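PDB 4DG8: PA1221 from Pseudomonas aeruginosa, which belongs to the ANL superfamily of AMP-binding enzymes, carries a carrier-type phosphopantetheine attachment region in its sequence, and holds adenosine monophosphate in this model. Local coordinates for residues A[102-107]-A[166-171]; A[180-185]-A[310-315]; A[207-212]-A[219-224]; A[213-218]-A[425-430]. One frame throughout, in Å; residues are numbered along the deposited sequence.

Read from the N terminus, interaction 1 comes first: it closes a loop of 58 residues by pairing neighbouring strands 103-106 and 166-172. Interaction 2 opens afterwards on strand 180-185, the next strand of the same sheet, and reaches across 124 residues to the loop 310-315 beside AMP. Nested inside the long loop closed by interaction 2, interaction 3 turns strand 206-209 back on helix 217-226 across only six residues. Interaction 4 uses those six residues, the last of which begin the helix, so it crosses interaction 3; running on to strand 427-430, it crosses interaction 2 as well. Tyr168 bonded to Thr219 joins interactions 1 and 3, and Glu313 salt-bridged to Arg428 joins interactions 2 and 4.

Interaction 1 (A[102-107]-A[166-171]); sequences HHYLYI and IAYINF
Parallel pairing within the seven-stranded mixed sheet of the AMP-binding region joins strand 103-106 to strand 166-172, their short axes 19° from parallel. Tyr104 supplies both backbone bonds: its N donates to Ala167 O at 2.9 Å, and its O accepts from Ile169 N, also at 2.9 Å. On its other edge strand 166-172 has a classic beta bulge, Ala167 and Tyr168 both facing Cys184.

On the tyrosine face of the sheet the two phenols run side by side in the same direction. Tyr104 CG sits between its backbone N and carbonyl carbon (chi1 60°), which places the ring against Tyr168 CB, 3.6 Å from the centroid and over one face; a similar torsion in Tyr168 sets its ring alongside. The planes are nearly parallel but slid apart, so overlap is slight. Their hydroxyls bond to helix 217-226, Tyr104 OH to Trp223 NE1 and Tyr168 OH to Thr219 OG1.

The other face carries Leu105, Ile169 and the His103 imidazole. Leu105 CD1 reaches Phe171 CD2 at 3.9 Å, while Ile166 CG2 makes a CH-pi contact over one face of the imidazole. At the edge of that ring, in its plane, a water bridges His103 ND1 (2.9 Å) and Ile166 O (2.8 Å).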
# COMPACT_ATOMS: atom_id res chain seq x y z
N HIS A 102 -9.28 -4.86 17.45
CA HIS A 102 -9.87 -4.01 16.44
C HIS A 102 -8.95 -3.87 15.22
O HIS A 102 -7.82 -4.36 15.24
CB HIS A 102 -10.21 -2.65 17.07
CG HIS A 102 -11.14 -2.76 18.23
ND1 HIS A 102 -12.15 -3.69 18.28
CD2 HIS A 102 -11.20 -2.08 19.40
CE1 HIS A 102 -12.80 -3.57 19.43
NE2 HIS A 102 -12.25 -2.60 20.12
N HIS A 103 -9.42 -3.20 14.18
CA HIS A 103 -8.64 -3.02 12.96
C HIS A 103 -8.56 -1.56 12.57
O HIS A 103 -9.50 -0.79 12.81
CB HIS A 103 -9.16 -3.88 11.77
CG HIS A 103 -10.65 -3.84 11.57
ND1 HIS A 103 -11.51 -4.67 12.25
CD2 HIS A 103 -11.41 -3.11 10.71
CE1 HIS A 103 -12.75 -4.44 11.84
NE2 HIS A 103 -12.72 -3.50 10.91
N TYR A 104 -7.46 -1.17 11.95
CA TYR A 104 -7.22 0.23 11.68
C TYR A 104 -7.50 0.63 10.25
O TYR A 104 -7.44 -0.19 9.32
CB TYR A 104 -5.81 0.70 12.12
CG TYR A 104 -4.62 0.03 11.47
CD1 TYR A 104 -4.19 0.39 10.19
CD2 TYR A 104 -3.86 -0.93 12.17
CE1 TYR A 104 -3.05 -0.21 9.60
CE2 TYR A 104 -2.72 -1.53 11.59
CZ TYR A 104 -2.32 -1.17 10.30
OH TYR A 104 -1.21 -1.76 9.71
N LEU A 105 -7.87 1.89 10.10
CA LEU A 105 -8.15 2.49 8.80
C LEU A 105 -7.53 3.88 8.75
O LEU A 105 -7.76 4.69 9.66
CB LEU A 105 -9.66 2.62 8.65
CG LEU A 105 -10.17 3.50 7.52
CD1 LEU A 105 -9.79 2.89 6.16
CD2 LEU A 105 -11.68 3.66 7.66
N TYR A 106 -6.78 4.18 7.69
CA TYR A 106 -6.31 5.55 7.54
C TYR A 106 -7.43 6.51 7.13
O TYR A 106 -8.19 6.25 6.20
CB TYR A 106 -5.11 5.71 6.58
CG TYR A 106 -4.47 7.07 6.79
CD1 TYR A 106 -3.95 7.41 8.05
CD2 TYR A 106 -4.43 8.02 5.78
CE1 TYR A 106 -3.39 8.65 8.29
CE2 TYR A 106 -3.86 9.28 6.01
CZ TYR A 106 -3.35 9.59 7.28
OH TYR A 106 -2.78 10.81 7.54
N ILE A 107 -7.51 7.65 7.81
CA ILE A 107 -8.46 8.69 7.42
C ILE A 107 -7.71 10.00 7.26
O ILE A 107 -7.07 10.47 8.20
CB ILE A 107 -9.59 8.86 8.46
CG1 ILE A 107 -10.44 7.59 8.56
CG2 ILE A 107 -10.47 10.06 8.09
CD1 ILE A 107 -11.27 7.30 7.32
N ILE A 166 -9.23 -9.46 11.50
CA ILE A 166 -8.90 -8.33 10.63
C ILE A 166 -7.94 -7.42 11.38
O ILE A 166 -8.18 -7.07 12.54
CB ILE A 166 -10.17 -7.50 10.26
CG1 ILE A 166 -11.28 -8.41 9.73
CG2 ILE A 166 -9.82 -6.35 9.26
CD1 ILE A 166 -10.87 -9.23 8.52
N ALA A 167 -6.79 -7.13 10.76
CA ALA A 167 -5.87 -6.09 11.22
C ALA A 167 -6.17 -4.67 10.69
O ALA A 167 -6.03 -3.66 11.39
CB ALA A 167 -4.42 -6.49 10.91
N TYR A 168 -6.53 -4.57 9.42
CA TYR A 168 -6.77 -3.24 8.86
C TYR A 168 -7.62 -3.26 7.61
O TYR A 168 -7.83 -4.31 6.99
CB TYR A 168 -5.45 -2.47 8.62
CG TYR A 168 -4.53 -3.05 7.57
CD1 TYR A 168 -4.77 -2.88 6.21
CD2 TYR A 168 -3.38 -3.74 7.94
CE1 TYR A 168 -3.92 -3.41 5.26
CE2 TYR A 168 -2.51 -4.26 6.99
CZ TYR A 168 -2.78 -4.10 5.65
OH TYR A 168 -1.90 -4.63 4.72
N ILE A 169 -8.12 -2.09 7.25
CA ILE A 169 -8.80 -1.91 5.99
C ILE A 169 -8.07 -0.89 5.10
O ILE A 169 -7.68 0.17 5.57
CB ILE A 169 -10.26 -1.46 6.20
CG1 ILE A 169 -11.04 -2.58 6.88
CG2 ILE A 169 -10.90 -1.03 4.85
CD1 ILE A 169 -12.45 -2.22 7.27
N ASN A 170 -7.89 -1.23 3.83
CA ASN A 170 -7.40 -0.26 2.84
C ASN A 170 -8.43 -0.12 1.75
O ASN A 170 -8.91 -1.12 1.20
CB ASN A 170 -6.08 -0.71 2.21
CG ASN A 170 -4.88 -0.49 3.14
OD1 ASN A 170 -5.04 -0.26 4.35
ND2 ASN A 170 -3.68 -0.59 2.57
N PHE A 171 -8.79 1.11 1.41
CA PHE A 171 -9.80 1.30 0.37
C PHE A 171 -9.14 1.25 -1.00
O PHE A 171 -8.03 1.77 -1.19
CB PHE A 171 -10.54 2.62 0.56
CG PHE A 171 -11.74 2.52 1.48
CD1 PHE A 171 -12.93 1.99 1.02
CD2 PHE A 171 -11.67 2.96 2.79
CE1 PHE A 171 -14.04 1.90 1.86
CE2 PHE A 171 -12.78 2.88 3.64
CZ PHE A 171 -13.96 2.35 3.17
O HOH W 1 -10.45 -6.60 14.06
O HOH W 2 -6.04 2.32 5.63

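Interaction 2 (A[180-185]-A[310-315]); sequences KAIACT and GPTENT. With AMP (adenosine monophosphate), chain B.
Ile182 and Cys184, two residues apart on strand 180-185, both direct their side chains at Thr312, Glu313 and Thr315 of the loop 310-315, which follows strand 304-309 in the ANL fold and lines the AMP pocket.

Thr312 works in two directions. With CG2 anti to the backbone N and OG1 anti to the carbonyl carbon (chi1 -59°), its hydroxyl donates to AMP O3P at 2.7 Å, while the methyl CG2 lies 3.6 Å from Ile182 CD1. Thr312 N adds a weak second bond to the same phosphate oxygen, so backbone and side chain of one residue hold O3P together.

Ile182 is extended through CG1 (chi2 165°), which places CD1 against both the Thr312 methyl and the carboxylate of Glu313; Ile182 CD1 lies 3.4 Å from Glu313 CD. The side chains of Ile182 and Glu313 cross at about a right angle. Glu313 starts out away from the strand, and a bend at chi2 (81°) brings its carboxylate round to the methyl. The polar atoms of that carboxylate are satisfied elsewhere: OE1 forms a salt bridge with Arg428 and OE2 a hydrogen bond with Tyr374 OH.

Further along, Cys184 SG sits 3.6 Å from Thr312 O, in van der Waals contact; that oxygen accepts from Thr315 N within the loop. Thr315 OG1 bonds to Gly369 O and, at 2.7 Å, accepts from a water that in turn accepts from Thr185 N at 2.9 Å.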
# COMPACT_ATOMS: atom_id res chain seq x y z
N LYS A 180 -13.76 0.39 -2.73
CA LYS A 180 -13.96 -0.93 -2.15
C LYS A 180 -13.01 -1.16 -0.97
O LYS A 180 -11.80 -0.94 -1.07
CB LYS A 180 -13.79 -2.01 -3.22
CG LYS A 180 -14.71 -1.82 -4.42
CD LYS A 180 -16.19 -1.74 -3.99
CE LYS A 180 -17.12 -1.57 -5.19
NZ LYS A 180 -18.58 -1.64 -4.85
N ALA A 181 -13.56 -1.60 0.16
CA ALA A 181 -12.76 -1.78 1.36
C ALA A 181 -12.16 -3.18 1.44
O ALA A 181 -12.88 -4.16 1.53
CB ALA A 181 -13.59 -1.51 2.58
N ILE A 182 -10.83 -3.25 1.41
CA ILE A 182 -10.13 -4.53 1.51
C ILE A 182 -9.73 -4.83 2.95
O ILE A 182 -8.94 -4.10 3.54
CB ILE A 182 -8.88 -4.56 0.59
CG1 ILE A 182 -9.31 -4.47 -0.87
CG2 ILE A 182 -8.02 -5.81 0.86
CD1 ILE A 182 -8.16 -4.12 -1.85
N ALA A 183 -10.29 -5.89 3.53
CA ALA A 183 -9.94 -6.21 4.92
C ALA A 183 -8.83 -7.22 4.96
O ALA A 183 -8.98 -8.35 4.49
CB ALA A 183 -11.16 -6.69 5.73
N CYS A 184 -7.70 -6.79 5.49
CA CYS A 184 -6.51 -7.61 5.59
C CYS A 184 -6.35 -8.13 7.02
O CYS A 184 -6.77 -7.50 7.97
CB CYS A 184 -5.27 -6.84 5.13
SG CYS A 184 -5.30 -6.57 3.31
N THR A 185 -5.72 -9.28 7.13
CA THR A 185 -5.82 -10.14 8.29
C THR A 185 -4.48 -10.03 9.05
O THR A 185 -3.49 -9.61 8.47
CB THR A 185 -6.07 -11.54 7.72
OG1 THR A 185 -7.16 -12.18 8.38
CG2 THR A 185 -4.82 -12.36 7.71
N GLY A 310 2.57 -7.15 -6.05
CA GLY A 310 1.36 -7.78 -5.54
C GLY A 310 0.21 -6.81 -5.42
O GLY A 310 0.43 -5.59 -5.30
N PRO A 311 -1.03 -7.33 -5.41
CA PRO A 311 -2.12 -6.39 -5.14
C PRO A 311 -2.48 -6.34 -3.65
O PRO A 311 -2.05 -7.19 -2.87
CB PRO A 311 -3.27 -6.97 -5.97
CG PRO A 311 -3.02 -8.47 -5.94
CD PRO A 311 -1.51 -8.65 -5.83
N THR A 312 -3.35 -5.41 -3.29
CA THR A 312 -3.71 -5.20 -1.89
C THR A 312 -4.53 -6.37 -1.32
O THR A 312 -4.41 -6.72 -0.14
CB THR A 312 -4.48 -3.85 -1.74
OG1 THR A 312 -3.64 -2.78 -2.20
CG2 THR A 312 -4.91 -3.59 -0.29
N GLU A 313 -5.35 -6.99 -2.18
CA GLU A 313 -6.15 -8.17 -1.83
C GLU A 313 -5.30 -9.36 -1.35
O GLU A 313 -5.83 -10.33 -0.77
CB GLU A 313 -6.99 -8.60 -3.04
CG GLU A 313 -8.12 -7.65 -3.44
CD GLU A 313 -7.65 -6.45 -4.28
OE1 GLU A 313 -6.42 -6.20 -4.39
OE2 GLU A 313 -8.53 -5.76 -4.83
N ASN A 314 -4.03 -9.37 -1.73
CA ASN A 314 -3.05 -10.35 -1.25
C ASN A 314 -2.04 -9.78 -0.24
O ASN A 314 -0.92 -10.29 -0.12
CB ASN A 314 -2.45 -11.23 -2.35
CG ASN A 314 -1.78 -12.51 -1.80
OD1 ASN A 314 -2.22 -13.10 -0.80
ND2 ASN A 314 -0.71 -12.94 -2.46
N THR A 315 -2.38 -8.64 0.35
CA THR A 315 -1.59 -8.07 1.44
C THR A 315 -0.15 -7.69 1.06
O THR A 315 0.78 -8.44 1.36
CB THR A 315 -1.59 -8.97 2.71
OG1 THR A 315 -2.93 -9.43 2.98
CG2 THR A 315 -1.06 -8.19 3.96
P AMP B . -1.79 -1.96 -5.10
O1P AMP B . -2.25 -0.53 -4.90
O2P AMP B . -0.56 -2.45 -4.34
O3P AMP B . -2.98 -2.85 -4.80
O5' AMP B . -1.58 -2.24 -6.65
C5' AMP B . -1.40 -3.56 -7.13
C4' AMP B . -1.17 -3.59 -8.61
O4' AMP B . -0.02 -2.76 -8.95
C3' AMP B . -0.83 -4.94 -9.20
O3' AMP B . -1.98 -5.75 -9.42
C2' AMP B . -0.09 -4.58 -10.48
O2' AMP B . -1.01 -4.20 -11.50
C1' AMP B . 0.69 -3.34 -10.03
N9 AMP B . 2.06 -3.67 -9.57
C8 AMP B . 2.43 -3.76 -8.27
N7 AMP B . 3.74 -4.08 -8.15
C5 AMP B . 4.24 -4.22 -9.39
C6 AMP B . 5.57 -4.57 -9.97
N6 AMP B . 6.63 -4.83 -9.19
N1 AMP B . 5.68 -4.60 -11.32
C2 AMP B . 4.62 -4.34 -12.11
N3 AMP B . 3.39 -4.02 -11.64
C4 AMP B . 3.13 -3.95 -10.32
O HOH W 3 -4.77 -10.44 4.63

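Interaction 3 (A[207-212]-A[219-224]); sequences FLVNSP and TLEIWG
One face of the Phe207 ring looks onto the helix backbone, with Leu220 O 4.2 Å above the plane and over its centre. Leu220 CG lies 4.2 Å from Phe207 CE2. These groups belong to the beta-alpha-beta unit of strand 206-209, helix 217-226 and strand 231-234; the short axes of its first strand and the helix run at 126°. Gly224, which has no side chain, approaches the ring obliquely, its C 4.0 Å from Phe207 CE1.

The second flat group, the Glu221 carboxylate, takes the backbone just past the strand. OE1 accepts twice: Asn210 N comes from above the carboxylate plane, at 2.8 Å and nearly straight (170°), whereas Ser211 N uses the syn lone pair at 2.9 Å. An extended chain beyond CG (chi2 171°) carries the carboxylate this far, passing Leu208 O on the way. Several donors thus fix the rotation of a buried acid, an arrangement that would probably favour its ionised form.

Val209 CG1 also meets Ile222 CG1 at 4.1 Å. The other carboxylate oxygen, Glu221 OE2, accepts from Ser211 OG at 2.5 Å, again from above the plane.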
# COMPACT_ATOMS: atom_id res chain seq x y z
N PHE A 207 13.84 0.25 9.26
CA PHE A 207 13.03 0.54 8.09
C PHE A 207 12.68 2.00 8.03
O PHE A 207 12.23 2.58 9.01
CB PHE A 207 11.74 -0.29 8.08
CG PHE A 207 11.85 -1.53 7.30
CD1 PHE A 207 12.29 -2.71 7.89
CD2 PHE A 207 11.55 -1.54 5.95
CE1 PHE A 207 12.42 -3.86 7.15
CE2 PHE A 207 11.66 -2.70 5.20
CZ PHE A 207 12.09 -3.86 5.80
N LEU A 208 12.90 2.60 6.86
CA LEU A 208 12.36 3.90 6.57
C LEU A 208 10.84 3.76 6.59
O LEU A 208 10.28 2.92 5.90
CB LEU A 208 12.83 4.34 5.19
CG LEU A 208 12.15 5.61 4.68
CD1 LEU A 208 12.52 6.77 5.57
CD2 LEU A 208 12.55 5.90 3.24
N VAL A 209 10.19 4.57 7.40
CA VAL A 209 8.74 4.66 7.39
C VAL A 209 8.34 5.96 6.72
O VAL A 209 8.54 7.05 7.27
CB VAL A 209 8.14 4.59 8.81
CG1 VAL A 209 6.61 4.89 8.78
CG2 VAL A 209 8.44 3.25 9.44
N ASN A 210 7.81 5.81 5.52
CA ASN A 210 7.55 6.89 4.59
C ASN A 210 6.14 6.84 3.94
O ASN A 210 5.44 7.85 3.83
CB ASN A 210 8.69 7.00 3.57
CG ASN A 210 8.44 8.06 2.52
OD1 ASN A 210 8.36 9.25 2.84
ND2 ASN A 210 8.29 7.63 1.27
N SER A 211 5.80 5.69 3.37
CA SER A 211 4.49 5.45 2.76
C SER A 211 3.33 5.70 3.71
O SER A 211 3.28 5.14 4.79
CB SER A 211 4.41 4.00 2.24
OG SER A 211 5.51 3.71 1.40
N PRO A 212 2.37 6.56 3.32
CA PRO A 212 1.23 6.81 4.22
C PRO A 212 0.41 5.54 4.44
O PRO A 212 0.48 4.62 3.61
CB PRO A 212 0.41 7.86 3.47
CG PRO A 212 1.43 8.58 2.62
CD PRO A 212 2.38 7.49 2.18
N THR A 219 2.49 -1.42 5.50
CA THR A 219 2.49 -2.66 6.26
C THR A 219 3.90 -3.24 6.36
O THR A 219 4.33 -3.73 7.43
CB THR A 219 1.59 -3.71 5.61
OG1 THR A 219 0.28 -3.14 5.42
CG2 THR A 219 1.49 -4.96 6.48
N LEU A 220 4.62 -3.19 5.24
CA LEU A 220 6.00 -3.66 5.24
C LEU A 220 6.91 -2.72 6.04
O LEU A 220 7.74 -3.16 6.85
CB LEU A 220 6.52 -3.78 3.81
CG LEU A 220 8.01 -4.10 3.70
CD1 LEU A 220 8.29 -5.48 4.31
CD2 LEU A 220 8.44 -4.03 2.25
N GLU A 221 6.78 -1.42 5.79
CA GLU A 221 7.69 -0.47 6.45
C GLU A 221 7.61 -0.54 7.98
O GLU A 221 8.62 -0.49 8.68
CB GLU A 221 7.42 0.95 5.97
CG GLU A 221 7.74 1.13 4.49
CD GLU A 221 7.27 2.47 3.96
OE1 GLU A 221 6.85 3.33 4.76
OE2 GLU A 221 7.35 2.65 2.73
N ILE A 222 6.39 -0.65 8.49
CA ILE A 222 6.16 -0.64 9.92
C ILE A 222 6.37 -2.02 10.52
O ILE A 222 7.26 -2.21 11.37
CB ILE A 222 4.76 -0.10 10.24
CG1 ILE A 222 4.69 1.36 9.77
CG2 ILE A 222 4.45 -0.24 11.74
CD1 ILE A 222 3.25 1.92 9.63
N TRP A 223 5.56 -2.99 10.09
CA TRP A 223 5.61 -4.29 10.72
C TRP A 223 6.86 -5.09 10.35
O TRP A 223 7.30 -5.95 11.11
CB TRP A 223 4.31 -5.06 10.46
CG TRP A 223 3.15 -4.27 10.96
CD1 TRP A 223 2.20 -3.63 10.21
CD2 TRP A 223 2.86 -3.95 12.33
NE1 TRP A 223 1.32 -2.96 11.04
CE2 TRP A 223 1.71 -3.13 12.34
CE3 TRP A 223 3.47 -4.28 13.55
CZ2 TRP A 223 1.12 -2.66 13.53
CZ3 TRP A 223 2.89 -3.81 14.74
CH2 TRP A 223 1.73 -3.01 14.72
N GLY A 224 7.45 -4.82 9.19
CA GLY A 224 8.72 -5.45 8.87
C GLY A 224 9.79 -5.16 9.92
O GLY A 224 10.58 -6.03 10.27
O HOH W 4 8.34 4.87 1.05

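Interaction 4 (A[213-218]-A[425-430]); sequences LSFDAA and NGYRLD. With AMP (adenosine monophosphate), chain B.
Phe215 and Tyr427 meet because each carries its CG anti to its own carbonyl carbon (chi1 -47° and -62°), which sends the two rings into the gap between the segments. Their side chains cross at about a right angle. Phe215 CE1 stands 3.5 Å above the Tyr427 plane, over the ring centre, and Phe215 CZ lies 3.5 Å from Tyr427 CZ. With the planes at 36° and the centroids 4.6 Å apart, the pair is oblique. Gly426 O lies at the edge of the Phe215 ring, near its plane, 3.4 Å from CD1, and Gly426 C is likewise 3.4 Å from Phe215 CE1.

Ser214 adds the polar link: with OG between its backbone N and carbonyl carbon, the hydroxyl donates to Tyr427 OH at 3.1 Å.

Next along the strand, Arg428 belongs to the AMP pocket. Its guanidinium lies with one face under AMP O3P, 3.0 Å from CZ, so the phosphate oxygen sits above the plane and over its centre. The salt bridge from NH1 to Glu313 is consistent with the group being held in this orientation.

The contact thus brings the loop leading into helix 217-226 against the hairpin of strands 421-424 and 427-430. Trp482 stacks on Tyr427, and Asp216 packs against Tyr168 of strand 166-172.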
# COMPACT_ATOMS: atom_id res chain seq x y z
N LEU A 213 -0.35 5.50 5.53
CA LEU A 213 -1.12 4.31 5.88
C LEU A 213 -2.26 3.93 4.92
O LEU A 213 -2.90 2.90 5.08
CB LEU A 213 -1.68 4.43 7.29
CG LEU A 213 -0.71 4.38 8.46
CD1 LEU A 213 -1.40 4.93 9.72
CD2 LEU A 213 -0.17 2.94 8.65
N SER A 214 -2.53 4.78 3.93
CA SER A 214 -3.53 4.44 2.93
C SER A 214 -2.95 3.46 1.91
O SER A 214 -3.67 2.87 1.11
CB SER A 214 -4.04 5.71 2.24
OG SER A 214 -2.94 6.50 1.84
N PHE A 215 -1.63 3.26 1.97
CA PHE A 215 -0.99 2.24 1.13
C PHE A 215 -0.47 1.06 1.95
O PHE A 215 0.16 1.24 3.00
CB PHE A 215 0.19 2.85 0.38
CG PHE A 215 -0.13 4.16 -0.28
CD1 PHE A 215 -0.68 4.20 -1.55
CD2 PHE A 215 0.12 5.35 0.38
CE1 PHE A 215 -0.99 5.41 -2.16
CE2 PHE A 215 -0.17 6.57 -0.22
CZ PHE A 215 -0.73 6.60 -1.50
N ASP A 216 -0.63 -0.15 1.42
CA ASP A 216 -0.15 -1.31 2.17
C ASP A 216 1.36 -1.52 2.06
O ASP A 216 1.89 -2.48 2.62
CB ASP A 216 -0.94 -2.62 1.88
CG ASP A 216 -0.71 -3.15 0.48
OD1 ASP A 216 -1.29 -4.20 0.15
OD2 ASP A 216 0.04 -2.51 -0.30
N ALA A 217 2.06 -0.62 1.37
CA ALA A 217 3.52 -0.58 1.48
C ALA A 217 3.90 -0.29 2.94
O ALA A 217 4.91 -0.80 3.47
CB ALA A 217 4.13 0.49 0.54
N ALA A 218 3.06 0.52 3.58
CA ALA A 218 3.22 0.84 4.99
C ALA A 218 3.29 -0.42 5.85
O ALA A 218 4.04 -0.47 6.82
CB ALA A 218 2.09 1.76 5.48
N ASN A 425 0.05 7.73 -8.48
CA ASN A 425 0.66 8.09 -7.21
C ASN A 425 0.33 7.13 -6.07
O ASN A 425 -0.14 7.54 -5.01
CB ASN A 425 0.32 9.53 -6.84
CG ASN A 425 0.75 10.50 -7.91
OD1 ASN A 425 1.89 10.44 -8.38
ND2 ASN A 425 -0.16 11.37 -8.33
N GLY A 426 0.55 5.85 -6.32
CA GLY A 426 0.37 4.83 -5.31
C GLY A 426 -0.99 4.17 -5.29
O GLY A 426 -1.15 3.11 -4.69
N TYR A 427 -1.98 4.79 -5.93
CA TYR A 427 -3.34 4.27 -5.96
C TYR A 427 -3.70 3.60 -7.28
O TYR A 427 -3.39 4.12 -8.36
CB TYR A 427 -4.35 5.40 -5.72
CG TYR A 427 -4.24 6.09 -4.39
CD1 TYR A 427 -4.59 5.44 -3.21
CD2 TYR A 427 -3.81 7.42 -4.30
CE1 TYR A 427 -4.51 6.08 -1.99
CE2 TYR A 427 -3.72 8.07 -3.08
CZ TYR A 427 -4.08 7.39 -1.93
OH TYR A 427 -4.00 8.01 -0.70
N ARG A 428 -4.38 2.46 -7.21
CA ARG A 428 -5.07 1.95 -8.40
C ARG A 428 -6.29 2.83 -8.72
O ARG A 428 -7.01 3.31 -7.83
CB ARG A 428 -5.50 0.50 -8.20
CG ARG A 428 -4.37 -0.50 -8.15
CD ARG A 428 -4.89 -1.88 -7.75
NE ARG A 428 -5.44 -1.90 -6.40
CZ ARG A 428 -5.81 -3.01 -5.76
NH1 ARG A 428 -5.70 -4.20 -6.36
NH2 ARG A 428 -6.31 -2.94 -4.53
N LEU A 429 -6.53 3.04 -10.00
CA LEU A 429 -7.66 3.84 -10.40
C LEU A 429 -8.30 3.24 -11.63
O LEU A 429 -7.61 2.92 -12.62
CB LEU A 429 -7.22 5.27 -10.71
CG LEU A 429 -8.35 6.23 -11.05
CD1 LEU A 429 -9.36 6.25 -9.90
CD2 LEU A 429 -7.80 7.61 -11.33
N ASP A 430 -9.63 3.14 -11.59
CA ASP A 430 -10.37 2.69 -12.75
C ASP A 430 -10.57 3.98 -13.51
O ASP A 430 -11.48 4.78 -13.23
CB ASP A 430 -11.72 2.12 -12.31
CG ASP A 430 -12.49 1.50 -13.45
OD1 ASP A 430 -12.26 1.88 -14.63
OD2 ASP A 430 -13.36 0.63 -13.16
P AMP B . -1.79 -1.96 -5.10
O1P AMP B . -2.25 -0.53 -4.90
O2P AMP B . -0.56 -2.45 -4.34
O3P AMP B . -2.98 -2.85 -4.80
O5' AMP B . -1.58 -2.24 -6.65
C5' AMP B . -1.40 -3.56 -7.13
C4' AMP B . -1.17 -3.59 -8.61
O4' AMP B . -0.02 -2.76 -8.95
C3' AMP B . -0.83 -4.94 -9.20
O3' AMP B . -1.98 -5.75 -9.42
C2' AMP B . -0.09 -4.58 -10.48
O2' AMP B . -1.01 -4.20 -11.50
C1' AMP B . 0.69 -3.34 -10.03
N9 AMP B . 2.06 -3.67 -9.57
C8 AMP B . 2.43 -3.76 -8.27
N7 AMP B . 3.74 -4.08 -8.15
C5 AMP B . 4.24 -4.22 -9.39
C6 AMP B . 5.57 -4.57 -9.97
N6 AMP B . 6.63 -4.83 -9.19
N1 AMP B . 5.68 -4.60 -11.32
C2 AMP B . 4.62 -4.34 -12.11
N3 AMP B . 3.39 -4.02 -11.64
C4 AMP B . 3.13 -3.95 -10.32